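Local coordinates for putative uncharacterized protein PH0242 (Pyrococcus horikoshii, PDB 3VU1), which is the C-terminal globular domain of AglB, an archaeal member of the oligosaccharyltransferase family, rich in beta strands and modelled with a calcium ion, at residues A[58-63]-A[394-399]; A[29-34]-A[62-67]. One frame throughout, in Å; residues are numbered along the deposited sequence.

Contact 1: A[58-63]-A[394-399]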
# COMPACT_ATOMS: atom_id res chain seq x y z
N ARG A 58 16.41 4.83 4.23
CA ARG A 58 16.02 5.07 5.61
C ARG A 58 15.10 6.29 5.81
O ARG A 58 14.50 6.44 6.88
CB ARG A 58 17.26 5.22 6.50
CG ARG A 58 16.87 5.26 7.86
N ASP A 59 15.00 7.17 4.82
CA ASP A 59 13.98 8.22 4.87
C ASP A 59 12.61 7.58 4.54
O ASP A 59 11.61 7.84 5.23
CB ASP A 59 14.30 9.38 3.92
CG ASP A 59 14.54 8.92 2.50
OD1 ASP A 59 14.70 7.69 2.29
OD2 ASP A 59 14.55 9.78 1.58
N ARG A 60 12.62 6.73 3.50
CA ARG A 60 11.46 5.97 3.07
C ARG A 60 10.93 4.96 4.11
O ARG A 60 9.76 4.57 4.06
CB ARG A 60 11.71 5.30 1.71
CG ARG A 60 11.68 6.28 0.56
CD ARG A 60 11.83 5.59 -0.78
NE ARG A 60 11.73 6.56 -1.86
CZ ARG A 60 11.66 6.24 -3.16
NH1 ARG A 60 11.69 4.98 -3.53
NH2 ARG A 60 11.55 7.20 -4.10
N ASP A 61 11.78 4.57 5.07
CA ASP A 61 11.37 3.71 6.18
C ASP A 61 10.18 4.28 6.94
O ASP A 61 9.26 3.54 7.32
CB ASP A 61 12.52 3.53 7.18
CG ASP A 61 13.58 2.49 6.72
OD1 ASP A 61 13.59 2.03 5.54
OD2 ASP A 61 14.43 2.14 7.59
N HIS A 62 10.19 5.59 7.16
CA HIS A 62 9.12 6.25 7.90
C HIS A 62 7.84 6.20 7.13
O HIS A 62 6.74 6.11 7.73
CB HIS A 62 9.47 7.69 8.20
CG HIS A 62 10.57 7.84 9.21
ND1 HIS A 62 10.36 7.70 10.53
CD2 HIS A 62 11.94 8.07 9.04
CE1 HIS A 62 11.53 7.86 11.18
NE2 HIS A 62 12.50 8.09 10.27
N ILE A 63 7.96 6.24 5.80
CA ILE A 63 6.78 6.20 4.97
C ILE A 63 6.21 4.76 4.86
O ILE A 63 4.99 4.54 5.02
CB ILE A 63 7.01 6.91 3.62
CG1 ILE A 63 7.53 8.33 3.87
CG2 ILE A 63 5.73 6.93 2.79
CD1 ILE A 63 6.76 9.15 4.90
N THR A 394 11.26 15.67 -3.07
CA THR A 394 10.53 14.91 -2.07
C THR A 394 11.16 15.20 -0.72
O THR A 394 12.36 14.95 -0.54
CB THR A 394 10.55 13.38 -2.33
OG1 THR A 394 10.06 13.09 -3.64
CG2 THR A 394 9.66 12.64 -1.35
N PHE A 395 10.36 15.73 0.20
CA PHE A 395 10.76 15.90 1.59
C PHE A 395 10.06 14.87 2.47
O PHE A 395 8.82 14.84 2.57
CB PHE A 395 10.34 17.28 2.10
CG PHE A 395 11.19 18.41 1.61
CD1 PHE A 395 12.02 19.09 2.50
CD2 PHE A 395 11.13 18.82 0.29
CE1 PHE A 395 12.80 20.15 2.06
CE2 PHE A 395 11.92 19.88 -0.16
CZ PHE A 395 12.75 20.54 0.73
N ILE A 396 10.84 14.01 3.10
CA ILE A 396 10.28 13.13 4.11
C ILE A 396 10.74 13.69 5.43
O ILE A 396 11.97 13.88 5.66
CB ILE A 396 10.76 11.67 3.96
CG1 ILE A 396 10.02 11.01 2.79
CG2 ILE A 396 10.48 10.90 5.24
CD1 ILE A 396 10.63 9.70 2.31
N TYR A 397 9.78 13.98 6.30
CA TYR A 397 10.10 14.53 7.61
C TYR A 397 9.17 14.07 8.73
O TYR A 397 8.12 13.47 8.47
CB TYR A 397 10.11 16.05 7.53
CG TYR A 397 8.82 16.67 7.03
CD1 TYR A 397 7.88 17.18 7.93
CD2 TYR A 397 8.54 16.75 5.67
CE1 TYR A 397 6.71 17.77 7.50
CE2 TYR A 397 7.37 17.34 5.22
CZ TYR A 397 6.45 17.84 6.15
OH TYR A 397 5.28 18.44 5.73
N LEU A 398 9.56 14.36 9.97
CA LEU A 398 8.79 14.00 11.15
C LEU A 398 8.24 15.24 11.86
O LEU A 398 8.89 16.30 11.87
CB LEU A 398 9.64 13.19 12.12
CG LEU A 398 10.34 11.95 11.57
CD1 LEU A 398 10.94 11.11 12.70
CD2 LEU A 398 9.39 11.11 10.70
N VAL A 399 7.06 15.13 12.46
CA VAL A 399 6.56 16.20 13.31
C VAL A 399 6.17 15.62 14.66
O VAL A 399 5.27 14.79 14.76
CB VAL A 399 5.38 16.98 12.69
CG1 VAL A 399 4.92 18.08 13.65
CG2 VAL A 399 5.78 17.58 11.34
O HOH W 1 12.75 11.73 0.37

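Contact 2: A[29-34]-A[62-67]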
# COMPACT_ATOMS: atom_id res chain seq x y z
N THR A 29 8.53 -2.32 -9.96
CA THR A 29 9.07 -1.93 -8.66
C THR A 29 8.39 -2.72 -7.52
O THR A 29 7.18 -2.65 -7.34
CB THR A 29 8.80 -0.43 -8.44
OG1 THR A 29 9.50 0.32 -9.43
CG2 THR A 29 9.27 0.03 -7.08
N ALA A 30 9.18 -3.46 -6.76
CA ALA A 30 8.67 -4.12 -5.56
C ALA A 30 9.31 -3.48 -4.33
O ALA A 30 10.45 -3.01 -4.40
CB ALA A 30 8.97 -5.60 -5.61
N THR A 31 8.58 -3.45 -3.22
CA THR A 31 9.13 -2.94 -1.98
C THR A 31 8.70 -3.81 -0.81
O THR A 31 7.74 -4.57 -0.93
CB THR A 31 8.75 -1.47 -1.68
OG1 THR A 31 9.54 -1.02 -0.57
CG2 THR A 31 7.26 -1.33 -1.30
N SER A 32 9.41 -3.67 0.31
CA SER A 32 9.07 -4.44 1.48
C SER A 32 9.66 -3.83 2.73
O SER A 32 10.50 -2.94 2.64
CB SER A 32 9.55 -5.87 1.35
OG SER A 32 8.83 -6.64 2.30
N TRP A 33 9.22 -4.26 3.90
CA TRP A 33 9.88 -3.79 5.10
C TRP A 33 11.30 -4.33 5.19
O TRP A 33 12.26 -3.57 5.28
CB TRP A 33 9.09 -4.11 6.36
CG TRP A 33 9.77 -3.49 7.52
CD1 TRP A 33 10.53 -4.11 8.49
CD2 TRP A 33 9.85 -2.05 7.84
NE1 TRP A 33 11.03 -3.20 9.39
CE2 TRP A 33 10.67 -1.95 9.06
CE3 TRP A 33 9.34 -0.89 7.27
CZ2 TRP A 33 10.96 -0.73 9.67
CZ3 TRP A 33 9.62 0.33 7.90
CH2 TRP A 33 10.43 0.41 9.06
N TRP A 34 11.43 -5.65 5.13
CA TRP A 34 12.72 -6.33 5.25
C TRP A 34 13.48 -6.25 3.97
O TRP A 34 12.88 -6.19 2.90
CB TRP A 34 12.49 -7.78 5.63
CG TRP A 34 13.68 -8.53 6.17
CD1 TRP A 34 14.76 -8.03 6.91
CD2 TRP A 34 13.92 -9.98 6.07
NE1 TRP A 34 15.62 -9.05 7.25
CE2 TRP A 34 15.18 -10.24 6.79
CE3 TRP A 34 13.23 -11.05 5.50
CZ2 TRP A 34 15.71 -11.52 6.90
CZ3 TRP A 34 13.79 -12.34 5.61
CH2 TRP A 34 15.01 -12.56 6.30
N HIS A 62 10.19 5.59 7.16
CA HIS A 62 9.12 6.25 7.90
C HIS A 62 7.84 6.20 7.13
O HIS A 62 6.74 6.11 7.73
CB HIS A 62 9.47 7.69 8.20
CG HIS A 62 10.57 7.84 9.21
ND1 HIS A 62 10.36 7.70 10.53
CD2 HIS A 62 11.94 8.07 9.04
CE1 HIS A 62 11.53 7.86 11.18
NE2 HIS A 62 12.50 8.09 10.27
N ILE A 63 7.96 6.24 5.80
CA ILE A 63 6.78 6.20 4.97
C ILE A 63 6.21 4.76 4.86
O ILE A 63 4.99 4.54 5.02
CB ILE A 63 7.01 6.91 3.62
CG1 ILE A 63 7.53 8.33 3.87
CG2 ILE A 63 5.73 6.93 2.79
CD1 ILE A 63 6.76 9.15 4.90
N LEU A 64 7.09 3.79 4.64
CA LEU A 64 6.66 2.40 4.75
C LEU A 64 5.97 2.15 6.10
O LEU A 64 4.94 1.47 6.16
CB LEU A 64 7.82 1.42 4.52
CG LEU A 64 8.35 1.30 3.08
CD1 LEU A 64 9.45 0.25 2.98
CD2 LEU A 64 7.26 0.99 2.08
N ALA A 65 6.52 2.69 7.19
CA ALA A 65 5.98 2.37 8.50
C ALA A 65 4.66 3.09 8.65
O ALA A 65 3.76 2.58 9.32
CB ALA A 65 6.94 2.73 9.62
N LEU A 66 4.55 4.26 8.01
CA LEU A 66 3.36 5.07 8.13
C LEU A 66 2.22 4.25 7.53
O LEU A 66 1.18 4.05 8.14
CB LEU A 66 3.50 6.42 7.41
CG LEU A 66 2.30 7.39 7.50
CD1 LEU A 66 1.78 7.61 8.93
CD2 LEU A 66 2.63 8.74 6.89
N PHE A 67 2.46 3.74 6.32
CA PHE A 67 1.52 2.80 5.72
C PHE A 67 1.17 1.62 6.62
O PHE A 67 -0.00 1.37 6.85
CB PHE A 67 2.09 2.29 4.39
CG PHE A 67 1.23 1.27 3.74
CD1 PHE A 67 -0.08 1.58 3.37
CD2 PHE A 67 1.73 -0.01 3.49
CE1 PHE A 67 -0.88 0.63 2.77
CE2 PHE A 67 0.92 -0.97 2.87
CZ PHE A 67 -0.39 -0.65 2.52

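Contact 1: A[58-63]-A[394-399]
Ile396 reaches from the strand to the first turn of helix 60-69, between Asp59, Arg60 and Ile63. Its CD1 lies 3.7 Å from Ile63 CG1, and its CG2 is 4.1 Å from Ile63 CD1, so the two isoleucines mesh through both branches. The same CG2 rests on the backbone of the turn, 3.3 Å from Asp59 O, in van der Waals packing. With CG1 beside the backbone N (chi1 -76°), Ile396 brings CD1 up to Arg60 as well, 4.0 Å from Arg60 CG. The extended arginine chain then carries its charge off to Trp82 in a cation-pi contact.

The second apolar element is a CH-pi contact. Leu398 lays CD2 over one face of the His62 ring, 3.8 Å from the ring centroid, while its other methyl, CD1, approaches His62 CE1 at 3.6 Å. A hydrogen bond joins His62 ND1 to Leu103 O, which probably helps hold the ring's rotation.

In the fold, the start of helix 60-69 packs against strand 385-401 of an antiparallel sheet. That strand runs between 412-431 and 464-487, with Phe395 and Tyr397 turned away from the helix toward helix 448-460.

Polar links gather round Asp59. A water donates to Asp59 OD2 at 2.9 Å and, weakly, to Thr394 O, bridging the two segments. Asp59 OD2 also pairs with Arg470, on strand 464-487, in a salt bridge. The carboxylate's other oxygen, OD1, is met by Arg60 N from above the carboxylate plane, in a bent bond of 135°.

Contact 2: A[29-34]-A[62-67]
A 2.9 Å backbone bond from Leu66 N to His62 O closes the helical turn from which Leu64 reaches across to Thr31, Ser32 and Trp33. Leu64 is the main contributor from the helix. Its forked end lies beside the strand backbone, with CD1 3.4 Å from Ser32 O and 3.8 Å from Thr31 OG1. The other methyl, CD2, passes Thr31 CG2 at 4.1 Å, the leucine and threonine running past each other in opposite directions.

Trp33 meets the same helix with its indole. CG anti to the backbone N (chi1 -175°) swings the ring out toward the turn, where Leu64 CB sits at the ring's edge, in its plane, 3.9 Å from Trp33 CE3. Trp33 CZ3 also touches Ala65 CB at 4.0 Å. Trp33 and Trp34 open the WWDYG sequence, the signature of this family, so the start of that motif packs on helix 60-69.

Ser32 sends its hydroxyl elsewhere, to a hydrogen bond with Ile88 O. That residue belongs to strand 86-90, which lies parallel to strand 30-32, itself at the border of a mixed four-stranded sheet. Phe87 of strand 86-90 touches both Thr31 and Leu64, helix 97-103 packs Ile100 and Leu103 on Trp33 and Ala65, and strand 412-431 meets helix 60-69 through Pro415, against His62, Ile63 and Leu66.

Overall arrangement
Helix 60-69 is common to both contacts, whose ranges overlap at His62 and Ile63, residues that pack on the strand in contact 1 alone; the centres are about 11 Å apart. Along the chain the order is 29-34, then the helix, then, more than 300 residues later, strand 394-399. Contact 2 is thus local in sequence, whereas contact 1 ties the early part of the chain to the Peripheral 2 region. The helix stands between two sheets: the small mixed one bordered by strand 30-32 and the large antiparallel one containing strand 385-401. The two contacts also touch directly, Asp61 O packing 3.3 Å from Trp33 CZ3. The start of the WWDYG sequence is thereby linked, through one helix, to the distant sheet.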